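Local coordinates for prenyltransference for protein (Lavandula lanata, PDB 5HC6) that probably acts as a prenyltransferase of the undecaprenyl diphosphate synthase family, joining isoprenoid diphosphate building blocks, at residues V140-R145 with S201-W206; F185-L190 with P209-Y214. One frame throughout, in Å; residues are numbered along the deposited sequence.

Contact 1: residues V140-R145 with S201-W206. With SO4 (sulfate ion), chain D.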
loop_
_atom_site.group_PDB
_atom_site.type_symbol
_atom_site.label_atom_id
_atom_site.label_comp_id
_atom_site.label_asym_id
_atom_site.label_seq_id
_atom_site.Cartn_x
_atom_site.Cartn_y
_atom_site.Cartn_z
ATOM N N VAL A 140 15.511 -2.280 8.245
ATOM C CA VAL A 140 15.721 -3.425 9.130
ATOM C C VAL A 140 14.859 -3.265 10.373
ATOM O O VAL A 140 14.897 -2.230 11.028
ATOM C CB VAL A 140 17.164 -3.535 9.630
ATOM C CG1 VAL A 140 17.544 -4.996 9.760
ATOM C CG2 VAL A 140 18.130 -2.824 8.730
ATOM N N ALA A 141 14.077 -4.303 10.687
ATOM C CA ALA A 141 13.066 -4.215 11.715
ATOM C C ALA A 141 12.160 -3.033 11.357
ATOM O O ALA A 141 11.790 -2.223 12.209
ATOM C CB ALA A 141 13.725 -4.031 13.102
ATOM N N TYR A 142 11.828 -2.935 10.076
ATOM C CA TYR A 142 10.937 -1.902 9.567
ATOM C C TYR A 142 9.626 -2.511 9.162
ATOM O O TYR A 142 9.572 -3.486 8.407
ATOM C CB TYR A 142 11.551 -1.123 8.352
ATOM C CG TYR A 142 10.534 -0.124 7.829
ATOM C CD1 TYR A 142 10.430 1.134 8.400
ATOM C CD2 TYR A 142 9.636 -0.475 6.801
ATOM C CE1 TYR A 142 9.428 2.015 7.994
ATOM C CE2 TYR A 142 8.684 0.398 6.357
ATOM C CZ TYR A 142 8.569 1.652 6.969
ATOM O OH TYR A 142 7.578 2.511 6.575
ATOM N N GLY A 143 8.570 -1.857 9.582
ATOM C CA GLY A 143 7.237 -2.132 9.142
ATOM C C GLY A 143 6.400 -0.879 8.931
ATOM O O GLY A 143 6.492 0.123 9.687
ATOM N N GLY A 144 5.570 -0.924 7.910
ATOM C CA GLY A 144 4.828 0.256 7.461
ATOM C C GLY A 144 3.818 0.716 8.466
ATOM O O GLY A 144 3.674 1.935 8.694
ATOM N N ARG A 145 3.099 -0.246 9.079
ATOM C CA ARG A 145 2.109 0.101 10.115
ATOM C C ARG A 145 2.782 0.744 11.286
ATOM O O ARG A 145 2.299 1.729 11.815
ATOM C CB ARG A 145 1.389 -1.143 10.634
ATOM C CG ARG A 145 0.387 -1.765 9.685
ATOM C CD ARG A 145 -0.904 -1.060 9.822
ATOM N NE ARG A 145 -2.009 -1.563 8.982
ATOM C CZ ARG A 145 -2.935 -2.442 9.357
ATOM N NH1 ARG A 145 -2.842 -3.026 10.540
ATOM N NH2 ARG A 145 -3.947 -2.736 8.535
ATOM N N SER A 201 3.247 -7.267 2.531
ATOM C CA SER A 201 3.685 -7.891 3.765
ATOM C C SER A 201 4.108 -6.886 4.823
ATOM O O SER A 201 5.054 -7.110 5.537
ATOM C CB SER A 201 4.834 -8.876 3.512
ATOM O OG SER A 201 4.549 -9.774 2.431
ATOM N N ASN A 202 3.413 -5.772 4.917
ATOM C CA ASN A 202 3.701 -4.762 5.922
ATOM C C ASN A 202 5.039 -3.991 5.743
ATOM O O ASN A 202 5.666 -3.506 6.709
ATOM C CB ASN A 202 3.531 -5.273 7.340
ATOM C CG ASN A 202 3.528 -4.133 8.371
ATOM O OD1 ASN A 202 3.042 -3.027 8.109
ATOM N ND2 ASN A 202 4.171 -4.371 9.495
ATOM N N PHE A 203 5.434 -3.833 4.488
ATOM C CA PHE A 203 6.500 -2.858 4.119
ATOM C C PHE A 203 5.887 -1.472 4.158
ATOM O O PHE A 203 4.902 -1.244 4.872
ATOM C CB PHE A 203 7.062 -3.234 2.729
ATOM C CG PHE A 203 8.341 -2.494 2.332
ATOM C CD1 PHE A 203 9.253 -2.032 3.277
ATOM C CD2 PHE A 203 8.620 -2.273 0.988
ATOM C CE1 PHE A 203 10.376 -1.364 2.922
ATOM C CE2 PHE A 203 9.784 -1.632 0.613
ATOM C CZ PHE A 203 10.661 -1.176 1.589
ATOM N N PHE A 204 6.428 -0.534 3.390
ATOM C CA PHE A 204 5.875 0.790 3.320
ATOM C C PHE A 204 4.402 0.728 3.033
ATOM O O PHE A 204 3.928 -0.035 2.148
ATOM C CB PHE A 204 6.462 1.562 2.118
ATOM C CG PHE A 204 7.919 1.922 2.243
ATOM C CD1 PHE A 204 8.441 2.402 3.432
ATOM C CD2 PHE A 204 8.756 1.812 1.159
ATOM C CE1 PHE A 204 9.776 2.767 3.539
ATOM C CE2 PHE A 204 10.111 2.202 1.246
ATOM C CZ PHE A 204 10.616 2.705 2.446
ATOM N N LEU A 205 3.675 1.660 3.646
ATOM C CA LEU A 205 2.253 1.841 3.342
ATOM C C LEU A 205 1.934 3.279 2.974
ATOM O O LEU A 205 1.490 3.583 1.869
ATOM C CB LEU A 205 1.499 1.419 4.588
ATOM C CG LEU A 205 1.048 -0.043 4.776
ATOM C CD1 LEU A 205 1.427 -1.133 3.792
ATOM C CD2 LEU A 205 1.154 -0.454 6.216
ATOM N N TRP A 206 2.178 4.193 3.903
ATOM C CA TRP A 206 2.034 5.618 3.639
ATOM C C TRP A 206 2.805 6.047 2.340
ATOM O O TRP A 206 2.377 6.868 1.554
ATOM C CB TRP A 206 2.616 6.391 4.841
ATOM C CG TRP A 206 2.745 7.856 4.508
ATOM C CD1 TRP A 206 3.773 8.455 3.849
ATOM C CD2 TRP A 206 1.784 8.884 4.791
ATOM N NE1 TRP A 206 3.502 9.787 3.687
ATOM C CE2 TRP A 206 2.294 10.082 4.256
ATOM C CE3 TRP A 206 0.532 8.906 5.442
ATOM C CZ2 TRP A 206 1.599 11.293 4.352
ATOM C CZ3 TRP A 206 -0.154 10.100 5.542
ATOM C CH2 TRP A 206 0.381 11.283 4.990
HETATM S S SO4 D . 5.070 -12.866 3.603
HETATM O O1 SO4 D . 5.273 -13.920 4.611
HETATM O O2 SO4 D . 3.681 -12.252 3.714
HETATM O O3 SO4 D . 6.156 -11.898 3.901
HETATM O O4 SO4 D . 5.373 -13.432 2.271
HETATM O O HOH W 1 4.082 3.263 6.051
#

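Contact 2: residues F185-L190 with P209-Y214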
loop_
_atom_site.group_PDB
_atom_site.type_symbol
_atom_site.label_atom_id
_atom_site.label_comp_id
_atom_site.label_asym_id
_atom_site.label_seq_id
_atom_site.Cartn_x
_atom_site.Cartn_y
_atom_site.Cartn_z
ATOM N N PHE A 185 13.110 11.891 -1.032
ATOM C CA PHE A 185 12.392 10.992 -1.935
ATOM C C PHE A 185 11.702 9.844 -1.155
ATOM O O PHE A 185 11.879 8.659 -1.516
ATOM C CB PHE A 185 13.364 10.430 -2.951
ATOM C CG PHE A 185 14.122 11.499 -3.718
ATOM C CD1 PHE A 185 13.461 12.333 -4.587
ATOM C CD2 PHE A 185 15.480 11.676 -3.545
ATOM C CE1 PHE A 185 14.129 13.332 -5.290
ATOM C CE2 PHE A 185 16.169 12.660 -4.258
ATOM C CZ PHE A 185 15.479 13.500 -5.098
ATOM N N PRO A 186 10.921 10.182 -0.097
ATOM C CA PRO A 186 10.402 9.093 0.766
ATOM C C PRO A 186 9.542 8.080 0.045
ATOM O O PRO A 186 9.541 6.896 0.345
ATOM C CB PRO A 186 9.539 9.837 1.793
ATOM C CG PRO A 186 9.116 11.078 1.113
ATOM C CD PRO A 186 10.322 11.482 0.282
ATOM N N SER A 187 8.830 8.571 -0.945
ATOM C CA SER A 187 7.928 7.755 -1.660
ATOM C C SER A 187 8.616 7.031 -2.871
ATOM O O SER A 187 9.031 7.622 -3.817
ATOM C CB SER A 187 6.709 8.615 -2.011
ATOM O OG SER A 187 6.052 7.923 -3.026
ATOM N N PRO A 188 8.723 5.716 -2.830
ATOM C CA PRO A 188 9.300 5.084 -4.017
ATOM C C PRO A 188 8.543 5.299 -5.294
ATOM O O PRO A 188 7.314 5.240 -5.313
ATOM C CB PRO A 188 9.319 3.602 -3.685
ATOM C CG PRO A 188 8.486 3.454 -2.512
ATOM C CD PRO A 188 8.379 4.750 -1.785
ATOM N N ASP A 189 9.277 5.495 -6.379
ATOM C CA ASP A 189 8.650 5.579 -7.688
ATOM C C ASP A 189 8.344 4.190 -8.169
ATOM O O ASP A 189 7.380 3.979 -8.908
ATOM C CB ASP A 189 9.596 6.246 -8.651
ATOM C CG ASP A 189 9.961 7.613 -8.175
ATOM O OD1 ASP A 189 9.076 8.470 -8.316
ATOM O OD2 ASP A 189 11.067 7.812 -7.635
ATOM N N LEU A 190 9.172 3.252 -7.749
ATOM C CA LEU A 190 9.119 1.854 -8.261
ATOM C C LEU A 190 9.368 0.899 -7.103
ATOM O O LEU A 190 10.307 1.102 -6.373
ATOM C CB LEU A 190 10.219 1.616 -9.273
ATOM C CG LEU A 190 10.441 0.197 -9.773
ATOM C CD1 LEU A 190 9.224 -0.323 -10.478
ATOM C CD2 LEU A 190 11.637 0.212 -10.706
ATOM N N PRO A 209 1.334 5.528 -2.383
ATOM C CA PRO A 209 0.093 5.797 -3.054
ATOM C C PRO A 209 0.171 5.809 -4.566
ATOM O O PRO A 209 -0.806 5.455 -5.186
ATOM C CB PRO A 209 -0.277 7.186 -2.547
ATOM C CG PRO A 209 1.032 7.817 -2.223
ATOM C CD PRO A 209 1.774 6.695 -1.596
ATOM N N PHE A 210 1.312 6.210 -5.125
ATOM C CA PHE A 210 1.506 6.238 -6.573
ATOM C C PHE A 210 2.638 5.437 -7.090
ATOM O O PHE A 210 2.850 5.425 -8.268
ATOM C CB PHE A 210 1.579 7.679 -7.113
ATOM C CG PHE A 210 0.314 8.405 -6.884
ATOM C CD1 PHE A 210 -0.786 8.143 -7.695
ATOM C CD2 PHE A 210 0.169 9.227 -5.769
ATOM C CE1 PHE A 210 -2.003 8.779 -7.472
ATOM C CE2 PHE A 210 -1.037 9.855 -5.539
ATOM C CZ PHE A 210 -2.113 9.628 -6.377
ATOM N N THR A 211 3.311 4.691 -6.237
ATOM C CA THR A 211 4.404 3.894 -6.704
ATOM C C THR A 211 3.973 2.763 -7.678
ATOM O O THR A 211 2.928 2.146 -7.553
ATOM C CB THR A 211 5.281 3.357 -5.565
ATOM O OG1 THR A 211 5.186 1.956 -5.455
ATOM C CG2 THR A 211 5.051 4.020 -4.295
ATOM N N GLU A 212 4.776 2.551 -8.699
ATOM C CA GLU A 212 4.556 1.431 -9.614
ATOM C C GLU A 212 5.073 0.165 -8.967
ATOM O O GLU A 212 6.213 0.117 -8.471
ATOM C CB GLU A 212 5.315 1.658 -10.924
ATOM C CG GLU A 212 4.837 2.888 -11.718
ATOM C CD GLU A 212 3.465 2.686 -12.348
ATOM O OE1 GLU A 212 3.103 1.529 -12.581
ATOM O OE2 GLU A 212 2.738 3.660 -12.591
ATOM N N PHE A 213 4.263 -0.876 -9.015
ATOM C CA PHE A 213 4.680 -2.156 -8.555
ATOM C C PHE A 213 5.219 -3.039 -9.682
ATOM O O PHE A 213 4.669 -3.034 -10.739
ATOM C CB PHE A 213 3.486 -2.838 -7.936
ATOM C CG PHE A 213 2.895 -2.114 -6.752
ATOM C CD1 PHE A 213 3.657 -1.339 -5.935
ATOM C CD2 PHE A 213 1.554 -2.194 -6.508
ATOM C CE1 PHE A 213 3.102 -0.722 -4.827
ATOM C CE2 PHE A 213 0.983 -1.575 -5.422
ATOM C CZ PHE A 213 1.755 -0.844 -4.566
ATOM N N TYR A 214 6.281 -3.809 -9.419
ATOM C CA TYR A 214 6.831 -4.775 -10.355
ATOM C C TYR A 214 7.086 -6.059 -9.608
ATOM O O TYR A 214 7.872 -6.088 -8.663
ATOM C CB TYR A 214 8.144 -4.254 -10.917
ATOM C CG TYR A 214 8.902 -5.196 -11.842
ATOM C CD1 TYR A 214 8.568 -5.318 -13.193
ATOM C CD2 TYR A 214 9.924 -5.970 -11.354
ATOM C CE1 TYR A 214 9.277 -6.181 -14.027
ATOM C CE2 TYR A 214 10.613 -6.852 -12.154
ATOM C CZ TYR A 214 10.312 -6.930 -13.496
ATOM O OH TYR A 214 11.031 -7.810 -14.264
HETATM O O HOH W 2 3.851 6.969 -3.926
#

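Contact 1: residues V140-R145 with S201-W206
Tyr142 lies across Phe203 and Phe204, at about a right angle to both side chains. CB itself makes no contact with 201-206; with CG anti to the backbone N (chi1 177°), the ring is carried toward the two phenylalanines. CD2 meets Phe203 CD1 at 3.9 Å, at the edge of that ring. CE2 packs against Phe204 CD1 at 3.6 Å, and CZ is equally near that atom. At the tip, OH comes to Phe204 CD1 at 3.3 Å, in the plane of the Phe204 ring. The same hydroxyl is hydrogen-bonded to Asp147.

The backbone of helix 144-160 begins alongside, with Gly143 as its N-cap residue. Asn202 receives two of the first amides. Its backbone O accepts from Gly144 N at 2.8 Å, with the donor well above the carbonyl plane. Its side-chain OD1 accepts from Arg145 N at 2.9 Å, in plane and on a lone pair. Asn202 ND2 is turned to Gln68 and Glu146, which fixes the amide's rotation. Leu205 CD2 covers the chain at Arg145 N, 3.5 Å away. A water bridges Gly144 O and Leu205 N.

Arg145 points its guanidinium into the dimer interface, where NE reaches Trp206 O of the second subunit. At the other end, Ser201 OG lies 2.9 Å from O2 of a sulfate, at best a weak hydrogen bond; the same hydroxyl is hydrogen-bonded to Arg193. The sulfate, probably from the crystallisation liquor, is also bound by Arg199. It sits where a cis-prenyltransferase probably binds the diphosphate of its isoprenoid substrate.

Contact 2: residues F185-L190 with P209-Y214
Glu212 and Leu190 form a parallel beta bridge, with their CA atoms 4.8 Å apart. The backbone bond of this pairing runs from Glu212 N to Asp189 O, 3.0 Å long and nearly straight at 164°. A weaker CA-H...O contact, Leu190 CA to Glu212 O at 3.4 Å, supports it.

Water adds one more link. Water 2 is 2.6 Å from Ser187 OG and accepts from Phe210 N at 2.9 Å. Ser187 OG is also hydrogen-bonded to Gln207 O.

Apolar packing is modest. With CG anti to the backbone N (chi1 172°), Leu190 brings CD1 to 3.6 Å from Glu212 O and 4.1 Å from Tyr214 CB. The leucine runs alongside the tyrosine in the same direction.

Charged ends look outward from the pair. Glu212 bends at chi2 and forms salt bridges with Arg238 and with Arg199 of the second subunit. Asp189 OD2 is hydrogen-bonded to the backbone N of His15. The pairing starts strands 190-193 and 212-215, at the edge of the six-stranded parallel sheet of the cis-prenyltransferase fold.

Overall arrangement
The centres of contacts 1 and 2 lie 14 Å apart, and the two meet directly: Phe204 CD2 of contact 1 packs on Pro188 CG of contact 2 at 4.0 Å. Their segments alternate along the chain. The stretch after strand 190-193 first passes the start of helix 144-160 and then returns to the sheet as strand 212-215. Both contacts border the second subunit. Arg145 packs on Pro209 of the second subunit, the counterpart of a contact 2 residue. One arginine, Arg199, serves both the interface and the anion site. The dimer interface therefore runs close to the probable diphosphate pocket.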